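Local coordinates for takeout-like protein 1 (Epiphyas postvittana, PDB 3E8T) that binds ubiquinone-8 in a long internal pocket and probably serves as a carrier of hydrophobic ligands in the insect, at residues Trp76-Phe87 against Ile123-Met131; Gly101-Thr109 against Met174-Val185. All blocks are in the same frame, centred on the assembly; numbering follows the deposited sequence.

Contact 1. Residues Trp76-Phe87 against Ile123-Met131. With UQ8 (Ubiquinone-8), chain B.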
loop_
_atom_site.group_PDB
_atom_site.type_symbol
_atom_site.label_atom_id
_atom_site.label_comp_id
_atom_site.label_asym_id
_atom_site.label_seq_id
_atom_site.Cartn_x
_atom_site.Cartn_y
_atom_site.Cartn_z
ATOM N N TRP A 76 10.663 -15.330 -6.756
ATOM C CA TRP A 76 9.709 -15.816 -7.680
ATOM C C TRP A 76 9.858 -17.329 -7.636
ATOM O O TRP A 76 10.931 -17.838 -7.950
ATOM C CB TRP A 76 10.021 -15.146 -9.040
ATOM C CG TRP A 76 9.025 -15.354 -10.036
ATOM C CD1 TRP A 76 8.528 -16.562 -10.472
ATOM C CD2 TRP A 76 8.372 -14.358 -10.798
ATOM N NE1 TRP A 76 7.600 -16.347 -11.457
ATOM C CE2 TRP A 76 7.464 -15.016 -11.664
ATOM C CE3 TRP A 76 8.440 -12.977 -10.841
ATOM C CZ2 TRP A 76 6.664 -14.341 -12.554
ATOM C CZ3 TRP A 76 7.616 -12.302 -11.721
ATOM C CH2 TRP A 76 6.750 -12.990 -12.581
ATOM N N ASP A 77 8.835 -18.037 -7.170
ATOM C CA ASP A 77 8.853 -19.487 -7.020
ATOM C C ASP A 77 8.051 -20.161 -8.126
ATOM O O ASP A 77 6.828 -20.218 -8.060
ATOM C CB ASP A 77 8.312 -19.886 -5.669
ATOM C CG ASP A 77 8.279 -21.388 -5.466
ATOM O OD1 ASP A 77 8.661 -22.131 -6.403
ATOM O OD2 ASP A 77 7.828 -21.815 -4.371
ATOM N N LEU A 78 8.748 -20.692 -9.128
ATOM C CA LEU A 78 8.097 -21.321 -10.282
ATOM C C LEU A 78 7.324 -22.607 -9.942
ATOM O O LEU A 78 6.380 -22.955 -10.651
ATOM C CB LEU A 78 9.150 -21.567 -11.386
ATOM C CG LEU A 78 9.775 -20.334 -12.093
ATOM C CD1 LEU A 78 11.056 -20.719 -12.933
ATOM C CD2 LEU A 78 8.783 -19.549 -12.971
ATOM N N LYS A 79 7.669 -23.283 -8.850
ATOM C CA LYS A 79 6.988 -24.527 -8.463
ATOM C C LYS A 79 5.608 -24.279 -7.841
ATOM O O LYS A 79 4.601 -24.893 -8.229
ATOM C CB LYS A 79 7.882 -25.329 -7.500
ATOM C CG LYS A 79 7.268 -26.632 -6.991
ATOM C CD LYS A 79 8.195 -27.398 -6.041
ATOM C CE LYS A 79 7.614 -28.768 -5.693
ATOM N NZ LYS A 79 6.350 -28.701 -4.893
ATOM N N LYS A 80 5.576 -23.351 -6.885
ATOM C CA LYS A 80 4.365 -22.959 -6.202
ATOM C C LYS A 80 3.541 -21.951 -7.019
ATOM O O LYS A 80 2.359 -21.763 -6.735
ATOM C CB LYS A 80 4.709 -22.343 -4.853
ATOM C CG LYS A 80 5.150 -23.393 -3.818
ATOM C CD LYS A 80 5.470 -22.779 -2.473
ATOM C CE LYS A 80 4.209 -22.395 -1.690
ATOM N NZ LYS A 80 4.528 -21.659 -0.408
ATOM N N LYS A 81 4.172 -21.346 -8.017
ATOM C CA LYS A 81 3.630 -20.241 -8.806
ATOM C C LYS A 81 3.175 -19.095 -7.901
ATOM O O LYS A 81 2.051 -18.602 -7.963
ATOM C CB LYS A 81 2.523 -20.694 -9.751
ATOM C CG LYS A 81 2.983 -21.751 -10.753
ATOM C CD LYS A 81 1.779 -22.206 -11.556
ATOM C CE LYS A 81 1.840 -23.653 -12.033
ATOM N NZ LYS A 81 0.572 -23.986 -12.755
ATOM N N ASN A 82 4.079 -18.698 -7.030
ATOM C CA ASN A 82 3.879 -17.554 -6.141
ATOM C C ASN A 82 5.104 -16.653 -6.274
ATOM O O ASN A 82 6.192 -17.107 -6.606
ATOM C CB ASN A 82 3.727 -17.977 -4.657
ATOM C CG ASN A 82 2.430 -18.754 -4.328
ATOM O OD1 ASN A 82 1.422 -18.659 -5.001
ATOM N ND2 ASN A 82 2.479 -19.500 -3.216
ATOM N N ILE A 83 4.900 -15.373 -5.984
ATOM C CA ILE A 83 5.949 -14.364 -5.940
ATOM C C ILE A 83 5.891 -13.706 -4.561
ATOM O O ILE A 83 4.818 -13.266 -4.165
ATOM C CB ILE A 83 5.745 -13.304 -7.009
ATOM C CG1 ILE A 83 5.531 -13.899 -8.393
ATOM C CG2 ILE A 83 6.918 -12.354 -7.063
ATOM C CD1 ILE A 83 4.922 -12.952 -9.423
ATOM N N GLU A 84 7.014 -13.637 -3.850
ATOM C CA GLU A 84 7.097 -12.940 -2.572
ATOM C C GLU A 84 7.955 -11.717 -2.741
ATOM O O GLU A 84 9.099 -11.821 -3.217
ATOM C CB GLU A 84 7.719 -13.815 -1.507
ATOM C CG GLU A 84 6.926 -15.070 -1.183
ATOM C CD GLU A 84 7.385 -15.782 0.088
ATOM O OE1 GLU A 84 8.217 -15.225 0.855
ATOM O OE2 GLU A 84 6.879 -16.909 0.347
ATOM N N VAL A 85 7.396 -10.553 -2.358
ATOM C CA VAL A 85 8.071 -9.275 -2.445
ATOM C C VAL A 85 8.100 -8.633 -1.050
ATOM O O VAL A 85 7.056 -8.434 -0.415
ATOM C CB VAL A 85 7.375 -8.290 -3.441
ATOM C CG1 VAL A 85 8.185 -7.066 -3.588
ATOM C CG2 VAL A 85 7.128 -8.951 -4.821
ATOM N N ASP A 86 9.306 -8.333 -0.592
ATOM C CA ASP A 86 9.520 -7.641 0.670
ATOM C C ASP A 86 10.068 -6.267 0.340
ATOM O O ASP A 86 11.017 -6.144 -0.431
ATOM C CB ASP A 86 10.540 -8.400 1.517
ATOM C CG ASP A 86 10.005 -9.673 2.035
ATOM O OD1 ASP A 86 9.115 -9.586 2.889
ATOM O OD2 ASP A 86 10.441 -10.756 1.611
ATOM N N PHE A 87 9.457 -5.216 0.872
ATOM C CA PHE A 87 9.943 -3.864 0.640
ATOM C C PHE A 87 9.627 -2.965 1.818
ATOM O O PHE A 87 8.860 -3.348 2.703
ATOM C CB PHE A 87 9.365 -3.276 -0.676
ATOM C CG PHE A 87 7.866 -3.151 -0.733
ATOM C CD1 PHE A 87 7.267 -1.924 -0.535
ATOM C CD2 PHE A 87 7.071 -4.259 -1.039
ATOM C CE1 PHE A 87 5.894 -1.761 -0.642
ATOM C CE2 PHE A 87 5.683 -4.106 -1.128
ATOM C CZ PHE A 87 5.131 -2.844 -0.905
ATOM N N ILE A 123 6.590 -4.046 4.247
ATOM C CA ILE A 123 5.487 -4.709 3.622
ATOM C C ILE A 123 5.949 -6.058 3.070
ATOM O O ILE A 123 6.992 -6.155 2.464
ATOM C CB ILE A 123 4.882 -3.896 2.459
ATOM C CG1 ILE A 123 4.486 -2.509 2.931
ATOM C CG2 ILE A 123 3.718 -4.598 1.815
ATOM C CD1 ILE A 123 3.405 -2.459 3.874
ATOM N N HIS A 124 5.180 -7.098 3.320
ATOM C CA HIS A 124 5.389 -8.447 2.770
ATOM C C HIS A 124 4.189 -8.797 1.895
ATOM O O HIS A 124 3.069 -8.948 2.382
ATOM C CB HIS A 124 5.578 -9.483 3.894
ATOM C CG HIS A 124 5.817 -10.884 3.427
ATOM N ND1 HIS A 124 7.030 -11.298 2.929
ATOM C CD2 HIS A 124 5.003 -11.975 3.391
ATOM C CE1 HIS A 124 6.952 -12.578 2.596
ATOM N NE2 HIS A 124 5.744 -13.019 2.886
ATOM N N LEU A 125 4.430 -8.879 0.597
ATOM C CA LEU A 125 3.406 -9.160 -0.399
ATOM C C LEU A 125 3.648 -10.545 -0.988
ATOM O O LEU A 125 4.757 -10.860 -1.397
ATOM C CB LEU A 125 3.497 -8.112 -1.521
ATOM C CG LEU A 125 2.718 -8.339 -2.797
ATOM C CD1 LEU A 125 1.213 -8.177 -2.520
ATOM C CD2 LEU A 125 3.197 -7.379 -3.877
ATOM N N VAL A 126 2.616 -11.370 -1.064
ATOM C CA VAL A 126 2.664 -12.649 -1.739
ATOM C C VAL A 126 1.590 -12.638 -2.813
ATOM O O VAL A 126 0.442 -12.273 -2.523
ATOM C CB VAL A 126 2.447 -13.820 -0.775
ATOM C CG1 VAL A 126 2.619 -15.153 -1.550
ATOM C CG2 VAL A 126 3.380 -13.696 0.433
ATOM N N VAL A 127 1.967 -13.005 -4.033
ATOM C CA VAL A 127 1.027 -13.037 -5.146
ATOM C C VAL A 127 1.070 -14.412 -5.775
ATOM O O VAL A 127 2.156 -14.957 -6.005
ATOM C CB VAL A 127 1.423 -12.016 -6.208
ATOM C CG1 VAL A 127 0.598 -12.150 -7.500
ATOM C CG2 VAL A 127 1.393 -10.584 -5.636
ATOM N N SER A 128 -0.098 -14.980 -6.063
ATOM C CA SER A 128 -0.191 -16.179 -6.873
ATOM C C SER A 128 -0.484 -15.825 -8.309
ATOM O O SER A 128 -1.189 -14.852 -8.582
ATOM C CB SER A 128 -1.240 -17.087 -6.320
ATOM O OG SER A 128 -2.442 -16.413 -6.233
ATOM N N TYR A 129 0.084 -16.593 -9.233
ATOM C CA TYR A 129 -0.079 -16.283 -10.654
ATOM C C TYR A 129 -0.191 -17.578 -11.436
ATOM O O TYR A 129 0.129 -18.667 -10.955
ATOM C CB TYR A 129 1.120 -15.458 -11.189
ATOM C CG TYR A 129 2.357 -16.244 -11.316
ATOM C CD1 TYR A 129 2.611 -16.946 -12.490
ATOM C CD2 TYR A 129 3.281 -16.368 -10.263
ATOM C CE1 TYR A 129 3.740 -17.703 -12.624
ATOM C CE2 TYR A 129 4.427 -17.150 -10.404
ATOM C CZ TYR A 129 4.635 -17.836 -11.602
ATOM O OH TYR A 129 5.747 -18.608 -11.741
ATOM N N GLU A 130 -0.594 -17.413 -12.681
ATOM C CA GLU A 130 -0.548 -18.483 -13.654
ATOM C C GLU A 130 0.068 -17.919 -14.920
ATOM O O GLU A 130 -0.210 -16.773 -15.272
ATOM C CB GLU A 130 -1.970 -18.941 -13.947
ATOM C CG GLU A 130 -2.605 -19.783 -12.838
ATOM C CD GLU A 130 -2.006 -21.167 -12.740
ATOM O OE1 GLU A 130 -1.980 -21.866 -13.776
ATOM O OE2 GLU A 130 -1.553 -21.542 -11.636
ATOM N N MET A 131 0.886 -18.719 -15.589
ATOM C CA MET A 131 1.386 -18.387 -16.908
ATOM C C MET A 131 0.337 -18.876 -17.881
ATOM O O MET A 131 -0.018 -20.068 -17.876
ATOM C CB MET A 131 2.709 -19.098 -17.198
ATOM C CG MET A 131 3.920 -18.689 -16.401
ATOM S SD MET A 131 4.312 -16.986 -16.599
ATOM C CE MET A 131 3.951 -16.724 -18.304
HETATM C C45 UQ8 B . -8.556 8.804 13.320
HETATM C C44 UQ8 B . -7.976 7.752 14.269
HETATM C C46 UQ8 B . -8.068 8.268 15.681
HETATM C C43 UQ8 B . -6.544 7.374 13.938
HETATM C C42 UQ8 B . -6.362 7.133 12.431
HETATM C C41 UQ8 B . -7.073 5.845 12.037
HETATM C C39 UQ8 B . -6.200 5.030 11.107
HETATM C C40 UQ8 B . -6.689 4.602 9.725
HETATM C C38 UQ8 B . -4.973 4.604 11.536
HETATM C C37 UQ8 B . -4.085 3.859 10.773
HETATM C C36 UQ8 B . -2.760 3.900 11.534
HETATM C C34 UQ8 B . -1.609 3.284 10.760
HETATM C C35 UQ8 B . -0.352 3.474 11.316
HETATM C C33 UQ8 B . -1.817 2.650 9.537
HETATM C C32 UQ8 B . -0.889 2.008 8.724
HETATM C C31 UQ8 B . -1.416 2.054 7.265
HETATM C C29 UQ8 B . -0.575 1.241 6.292
HETATM C C30 UQ8 B . -0.080 -0.188 6.682
HETATM C C28 UQ8 B . -0.244 1.776 5.052
HETATM C C27 UQ8 B . 0.517 1.140 4.079
HETATM C C26 UQ8 B . 0.111 1.576 2.664
HETATM C C24 UQ8 B . 1.112 1.056 1.627
HETATM C C25 UQ8 B . 2.543 1.617 1.570
HETATM C C23 UQ8 B . 0.723 0.071 0.745
HETATM C C22 UQ8 B . 1.493 -0.512 -0.266
HETATM C C21 UQ8 B . 0.751 -1.678 -0.916
HETATM C C19 UQ8 B . 1.613 -2.601 -1.777
HETATM C C20 UQ8 B . 0.853 -3.839 -2.252
HETATM C C18 UQ8 B . 2.332 -1.872 -2.921
HETATM C C17 UQ8 B . 3.103 -2.852 -3.816
HETATM C C16 UQ8 B . 4.195 -2.166 -4.654
HETATM C C14 UQ8 B . 4.635 -3.117 -5.762
HETATM C C15 UQ8 B . 4.767 -4.619 -5.448
HETATM C C13 UQ8 B . 4.888 -2.659 -7.053
HETATM C C12 UQ8 B . 5.271 -3.502 -8.093
HETATM C C11 UQ8 B . 6.121 -2.804 -9.174
HETATM C C9 UQ8 B . 7.009 -3.810 -9.929
HETATM C C10 UQ8 B . 6.532 -5.262 -9.754
HETATM C C8 UQ8 B . 7.054 -3.416 -11.403
HETATM C C7 UQ8 B . 6.303 -4.399 -12.308
HETATM C C6 UQ8 B . 7.143 -5.640 -12.694
HETATM C C1 UQ8 B . 6.551 -6.908 -12.650
HETATM C C1M UQ8 B . 5.218 -7.003 -12.251
HETATM C C2 UQ8 B . 7.263 -8.067 -12.986
HETATM O O2 UQ8 B . 6.738 -9.183 -12.951
HETATM C C3 UQ8 B . 8.588 -7.972 -13.382
HETATM O O3 UQ8 B . 9.278 -9.101 -13.710
HETATM C C3M UQ8 B . 9.050 -9.434 -15.079
HETATM C C4 UQ8 B . 9.207 -6.729 -13.430
HETATM O O4 UQ8 B . 10.514 -6.657 -13.823
HETATM C C4M UQ8 B . 11.330 -7.537 -13.036
HETATM C C5 UQ8 B . 8.491 -5.573 -13.087
HETATM O O5 UQ8 B . 9.064 -4.482 -13.149
HETATM O O HOH W 1 5.164 -15.639 2.809
HETATM O O HOH W 2 8.944 -7.039 4.357
#

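Contact 2. Residues Gly101-Thr109 against Met174-Val185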
loop_
_atom_site.group_PDB
_atom_site.type_symbol
_atom_site.label_atom_id
_atom_site.label_comp_id
_atom_site.label_asym_id
_atom_site.label_seq_id
_atom_site.Cartn_x
_atom_site.Cartn_y
_atom_site.Cartn_z
ATOM N N GLY A 101 -16.751 7.353 18.263
ATOM C CA GLY A 101 -16.602 6.181 19.108
ATOM C C GLY A 101 -15.434 6.398 20.062
ATOM O O GLY A 101 -15.336 7.399 20.789
ATOM N N ARG A 102 -14.483 5.479 20.027
ATOM C CA ARG A 102 -13.334 5.570 20.902
ATOM C C ARG A 102 -12.103 5.058 20.195
ATOM O O ARG A 102 -12.176 4.268 19.250
ATOM C CB ARG A 102 -13.461 4.790 22.161
ATOM C CG ARG A 102 -13.691 3.408 21.957
ATOM C CD ARG A 102 -13.796 2.563 23.311
ATOM N NE ARG A 102 -14.169 1.188 22.983
ATOM C CZ ARG A 102 -13.342 0.231 22.597
ATOM N NH1 ARG A 102 -12.029 0.381 22.630
ATOM N NH2 ARG A 102 -13.839 -0.962 22.251
ATOM N N ILE A 103 -10.980 5.561 20.648
ATOM C CA ILE A 103 -9.707 5.047 20.239
ATOM C C ILE A 103 -9.063 4.458 21.482
ATOM O O ILE A 103 -8.624 5.181 22.364
ATOM C CB ILE A 103 -8.935 6.192 19.587
ATOM C CG1 ILE A 103 -7.567 5.748 19.118
ATOM C CG2 ILE A 103 -8.911 7.392 20.490
ATOM C CD1 ILE A 103 -7.662 4.701 18.172
ATOM N N LEU A 104 -9.033 3.129 21.525
ATOM C CA LEU A 104 -8.518 2.401 22.677
ATOM C C LEU A 104 -9.327 2.805 23.911
ATOM O O LEU A 104 -10.540 2.499 23.979
ATOM C CB LEU A 104 -7.014 2.579 22.803
ATOM C CG LEU A 104 -6.164 2.375 21.532
ATOM C CD1 LEU A 104 -4.660 2.676 21.775
ATOM C CD2 LEU A 104 -6.360 1.017 20.823
ATOM N N ILE A 105 -8.806 3.591 24.834
ATOM C CA ILE A 105 -9.502 3.959 26.057
ATOM C C ILE A 105 -10.013 5.390 26.052
ATOM O O ILE A 105 -10.570 5.812 27.057
ATOM C CB ILE A 105 -8.560 3.756 27.272
ATOM C CG1 ILE A 105 -7.335 4.654 27.226
ATOM C CG2 ILE A 105 -8.161 2.264 27.433
ATOM C CD1 ILE A 105 -6.529 4.667 28.510
ATOM N N LEU A 106 -9.850 6.142 24.957
ATOM C CA LEU A 106 -10.316 7.545 24.940
ATOM C C LEU A 106 -11.457 7.747 23.951
ATOM O O LEU A 106 -11.399 7.298 22.831
ATOM C CB LEU A 106 -9.199 8.473 24.509
ATOM C CG LEU A 106 -8.029 8.762 25.421
ATOM C CD1 LEU A 106 -7.183 9.898 24.763
ATOM C CD2 LEU A 106 -8.504 9.146 26.834
ATOM N N PRO A 107 -12.475 8.483 24.336
ATOM C CA PRO A 107 -13.492 8.858 23.368
ATOM C C PRO A 107 -12.901 9.742 22.263
ATOM O O PRO A 107 -11.977 10.534 22.550
ATOM C CB PRO A 107 -14.522 9.612 24.205
ATOM C CG PRO A 107 -14.150 9.372 25.605
ATOM C CD PRO A 107 -12.731 8.979 25.683
ATOM N N ILE A 108 -13.499 9.674 21.079
ATOM C CA ILE A 108 -13.048 10.534 19.978
ATOM C C ILE A 108 -14.226 11.021 19.198
ATOM O O ILE A 108 -15.171 10.296 18.955
ATOM C CB ILE A 108 -12.001 9.810 19.065
ATOM C CG1 ILE A 108 -11.323 10.787 18.113
ATOM C CG2 ILE A 108 -12.647 8.602 18.336
ATOM C CD1 ILE A 108 -10.079 10.238 17.472
ATOM N N THR A 109 -14.107 12.276 18.746
ATOM C CA THR A 109 -14.925 12.758 17.638
ATOM C C THR A 109 -14.034 13.689 16.818
ATOM O O THR A 109 -13.185 14.388 17.348
ATOM C CB THR A 109 -16.189 13.530 18.029
ATOM O OG1 THR A 109 -15.826 14.697 18.791
ATOM C CG2 THR A 109 -17.235 12.646 18.726
ATOM N N MET A 174 -5.380 14.084 22.668
ATOM C CA MET A 174 -5.574 12.970 21.747
ATOM C C MET A 174 -4.405 12.780 20.809
ATOM O O MET A 174 -3.931 11.678 20.595
ATOM C CB MET A 174 -6.828 13.158 20.957
ATOM C CG MET A 174 -7.069 12.138 19.873
ATOM S SD MET A 174 -7.224 10.421 20.505
ATOM C CE MET A 174 -8.831 10.561 21.304
ATOM N N LEU A 175 -3.880 13.879 20.283
ATOM C CA LEU A 175 -2.768 13.725 19.359
ATOM C C LEU A 175 -1.558 13.185 20.067
ATOM O O LEU A 175 -0.834 12.354 19.513
ATOM C CB LEU A 175 -2.519 15.037 18.634
ATOM C CG LEU A 175 -3.652 15.478 17.678
ATOM C CD1 LEU A 175 -3.371 16.884 17.145
ATOM C CD2 LEU A 175 -3.876 14.477 16.560
ATOM N N THR A 176 -1.326 13.632 21.293
ATOM C CA THR A 176 -0.258 13.093 22.111
ATOM C C THR A 176 -0.470 11.578 22.347
ATOM O O THR A 176 0.459 10.783 22.257
ATOM C CB THR A 176 -0.181 13.831 23.432
ATOM O OG1 THR A 176 0.091 15.235 23.195
ATOM C CG2 THR A 176 0.846 13.202 24.359
ATOM N N PHE A 177 -1.672 11.213 22.707
ATOM C CA PHE A 177 -2.053 9.818 22.936
ATOM C C PHE A 177 -1.793 8.967 21.700
ATOM O O PHE A 177 -1.259 7.866 21.828
ATOM C CB PHE A 177 -3.523 9.803 23.355
ATOM C CG PHE A 177 -4.114 8.444 23.589
ATOM C CD1 PHE A 177 -3.964 7.835 24.802
ATOM C CD2 PHE A 177 -4.883 7.819 22.652
ATOM C CE1 PHE A 177 -4.562 6.651 25.036
ATOM C CE2 PHE A 177 -5.469 6.652 22.896
ATOM C CZ PHE A 177 -5.307 6.054 24.078
ATOM N N LEU A 178 -2.208 9.429 20.539
ATOM C CA LEU A 178 -1.992 8.659 19.354
ATOM C C LEU A 178 -0.520 8.432 19.054
ATOM O O LEU A 178 -0.083 7.313 18.725
ATOM C CB LEU A 178 -2.703 9.282 18.169
ATOM C CG LEU A 178 -4.209 9.287 18.270
ATOM C CD1 LEU A 178 -4.827 10.147 17.122
ATOM C CD2 LEU A 178 -4.771 7.869 18.273
ATOM N N ASN A 179 0.268 9.505 19.178
ATOM C CA ASN A 179 1.661 9.368 18.891
ATOM C C ASN A 179 2.355 8.492 19.913
ATOM O O ASN A 179 3.283 7.757 19.570
ATOM C CB ASN A 179 2.311 10.719 18.825
ATOM C CG ASN A 179 2.055 11.422 17.565
ATOM O OD1 ASN A 179 1.385 10.969 16.669
ATOM N ND2 ASN A 179 2.784 12.499 17.418
ATOM N N GLN A 180 1.928 8.539 21.170
ATOM C CA GLN A 180 2.540 7.660 22.178
ATOM C C GLN A 180 2.228 6.194 21.949
ATOM O O GLN A 180 3.058 5.317 22.237
ATOM C CB GLN A 180 2.000 8.066 23.511
ATOM C CG GLN A 180 2.679 9.340 23.897
ATOM C CD GLN A 180 2.331 9.805 25.255
ATOM O OE1 GLN A 180 1.277 9.440 25.823
ATOM N NE2 GLN A 180 3.214 10.638 25.819
ATOM N N ASN A 181 1.058 5.921 21.429
ATOM C CA ASN A 181 0.572 4.572 21.255
ATOM C C ASN A 181 0.536 4.215 19.777
ATOM O O ASN A 181 -0.255 3.427 19.346
ATOM C CB ASN A 181 -0.812 4.426 21.890
ATOM C CG ASN A 181 -0.763 4.643 23.368
ATOM O OD1 ASN A 181 -0.303 3.787 24.122
ATOM N ND2 ASN A 181 -1.204 5.827 23.815
ATOM N N TRP A 182 1.491 4.774 19.038
ATOM C CA TRP A 182 1.469 4.624 17.595
ATOM C C TRP A 182 1.514 3.185 17.150
ATOM O O TRP A 182 0.867 2.821 16.165
ATOM C CB TRP A 182 2.609 5.454 16.933
ATOM C CG TRP A 182 3.979 4.975 17.212
ATOM C CD1 TRP A 182 4.810 5.409 18.231
ATOM C CD2 TRP A 182 4.685 3.928 16.539
ATOM N NE1 TRP A 182 5.973 4.688 18.194
ATOM C CE2 TRP A 182 5.912 3.769 17.194
ATOM C CE3 TRP A 182 4.378 3.104 15.454
ATOM C CZ2 TRP A 182 6.857 2.854 16.783
ATOM C CZ3 TRP A 182 5.296 2.191 15.072
ATOM C CH2 TRP A 182 6.510 2.045 15.748
ATOM N N LYS A 183 2.298 2.342 17.813
ATOM C CA LYS A 183 2.427 0.985 17.331
ATOM C C LYS A 183 1.129 0.201 17.508
ATOM O O LYS A 183 0.638 -0.460 16.605
ATOM C CB LYS A 183 3.607 0.271 18.017
ATOM C CG LYS A 183 3.872 -1.130 17.542
ATOM C CD LYS A 183 4.268 -1.214 16.108
ATOM C CE LYS A 183 4.601 -2.663 15.765
ATOM N NZ LYS A 183 5.066 -2.713 14.363
ATOM N N GLN A 184 0.524 0.326 18.690
ATOM C CA GLN A 184 -0.751 -0.316 18.948
ATOM C C GLN A 184 -1.807 0.174 17.945
ATOM O O GLN A 184 -2.598 -0.611 17.442
ATOM C CB GLN A 184 -1.193 -0.024 20.372
ATOM C CG GLN A 184 -2.554 -0.565 20.686
ATOM C CD GLN A 184 -2.952 -0.427 22.134
ATOM O OE1 GLN A 184 -2.406 0.410 22.838
ATOM N NE2 GLN A 184 -3.929 -1.184 22.536
ATOM N N VAL A 185 -1.860 1.500 17.704
ATOM C CA VAL A 185 -2.825 2.040 16.773
ATOM C C VAL A 185 -2.599 1.467 15.383
ATOM O O VAL A 185 -3.557 1.104 14.693
ATOM C CB VAL A 185 -2.752 3.592 16.806
ATOM C CG1 VAL A 185 -3.626 4.185 15.686
ATOM C CG2 VAL A 185 -3.247 4.097 18.169
#

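Contact 1. Residues Trp76-Phe87 against Ile123-Met131
Ile83, Val85 and Phe87 pair with Val127, Leu125 and Ile123 through antiparallel backbone bonds, joining two strands of a curved sheet. Val85 N reaches Leu125 O at 2.8 Å.

On the face with Glu84 and Asp86, His124 ND1 donates in its ring plane to the syn side of Asp86 OD1, 2.7 Å away and nearly straight at 170°, though 31° out of the carboxylate plane. The His124 imidazole swings away from the backbone N (chi1 -179°), which lays it alongside Asp86. A water lies 2.7 Å from His124 NE2 and gives a weaker bond to Glu84 OE2. Lys81 and Glu130 form a long salt bridge.

The face of Ile83, Val85, Phe87, Ile123, Leu125 and Val127 is apolar. Ile123 CB sits over the Phe87 ring, 3.8 Å from its centroid. Leu125 CD2 meets C15 of ubiquinone-8 at 3.5 Å.

Nearer the turn, Tyr129 lies between Lys81 CB on one ring face and Trp76 CZ2 on the opposite one. Trp76 NE1 gives Tyr129 OH a weak, bent bond of 2.9 Å. Trp76 CZ3 lies 3.5 Å from O2 of the quinone. Were Trp76 an alanine, the Tyr129 hydroxyl would probably lose this donor and a gap open beside O2.

These strands thus wall part of the ubiquinone-8 pocket. Strand 139-153 continues the sheet beyond Ile123-Met131, and helix 13-28 covers Trp76 and Val85.

Contact 2. Residues Gly101-Thr109 against Met174-Val185
The Phe177 ring is covered on both faces. Leu106 CD1 stands over one face, 3.7 Å from the ring centroid, in a CH-pi contact close to the ring normal. The amide nitrogen ND2 of Asn181 lies over the opposite face, toward the rim. Leu104 CB is at the ring edge, 4.1 Å from Phe177 CZ. The Asn181 amide is held there by a bond of 2.8 Å from its ND2 to Phe177 O. That oxygen also accepts from Asn181 N, and the two donors come from opposite faces of its carbonyl plane.

Ile103 to Leu106 form a type II' turn, the tip of a beta-hairpin. Its backbone closes with bonds in both directions between Ile103 and Leu106. Arg102 NH1 bonds to Leu104 O. The hairpin packs its apolar side chains into the bend where helix 168-180 gives way to helix 182-211 at Asn181.

Met174 bends at chi2 and chi3 (61° and 71°), which brings its methyl group among Ile103, Leu106 and Ile108. Met174 CE is 3.8 Å from Leu106 CB. Met174 CE also meets Ile108 CB, at 4.0 Å. Ile103 reaches on toward Leu178. Leu104 and Gln184 approach from opposite directions, and Leu104 CD1 comes within 3.4 Å of Gln184 OE1. No hydrogen bond crosses between the segments. Behind them, Leu178 packs on Phe158 and Leu160 of strand 155-160, while Ile108 and Leu178 touch the bound ubiquinone-8.

Contacts 1 and 2 lie on opposite sides of the chain's centre, with their own centres about 36 Å apart. Their nearest atoms are still about 10 Å apart, so they do not touch. The chain and the ligand connect them. Strand 82-100 runs from contact 1 to the hairpin of contact 2, and strand 113-133 follows strand 106-111 back again. Ubiquinone-8 spans the distance. Trp76 of contact 1 lies by its quinone head, and Phe87 and Leu125 line part of the isoprenoid tail. Ile108 of contact 2 comes within about 3 Å of the ligand, near the far end of that tail.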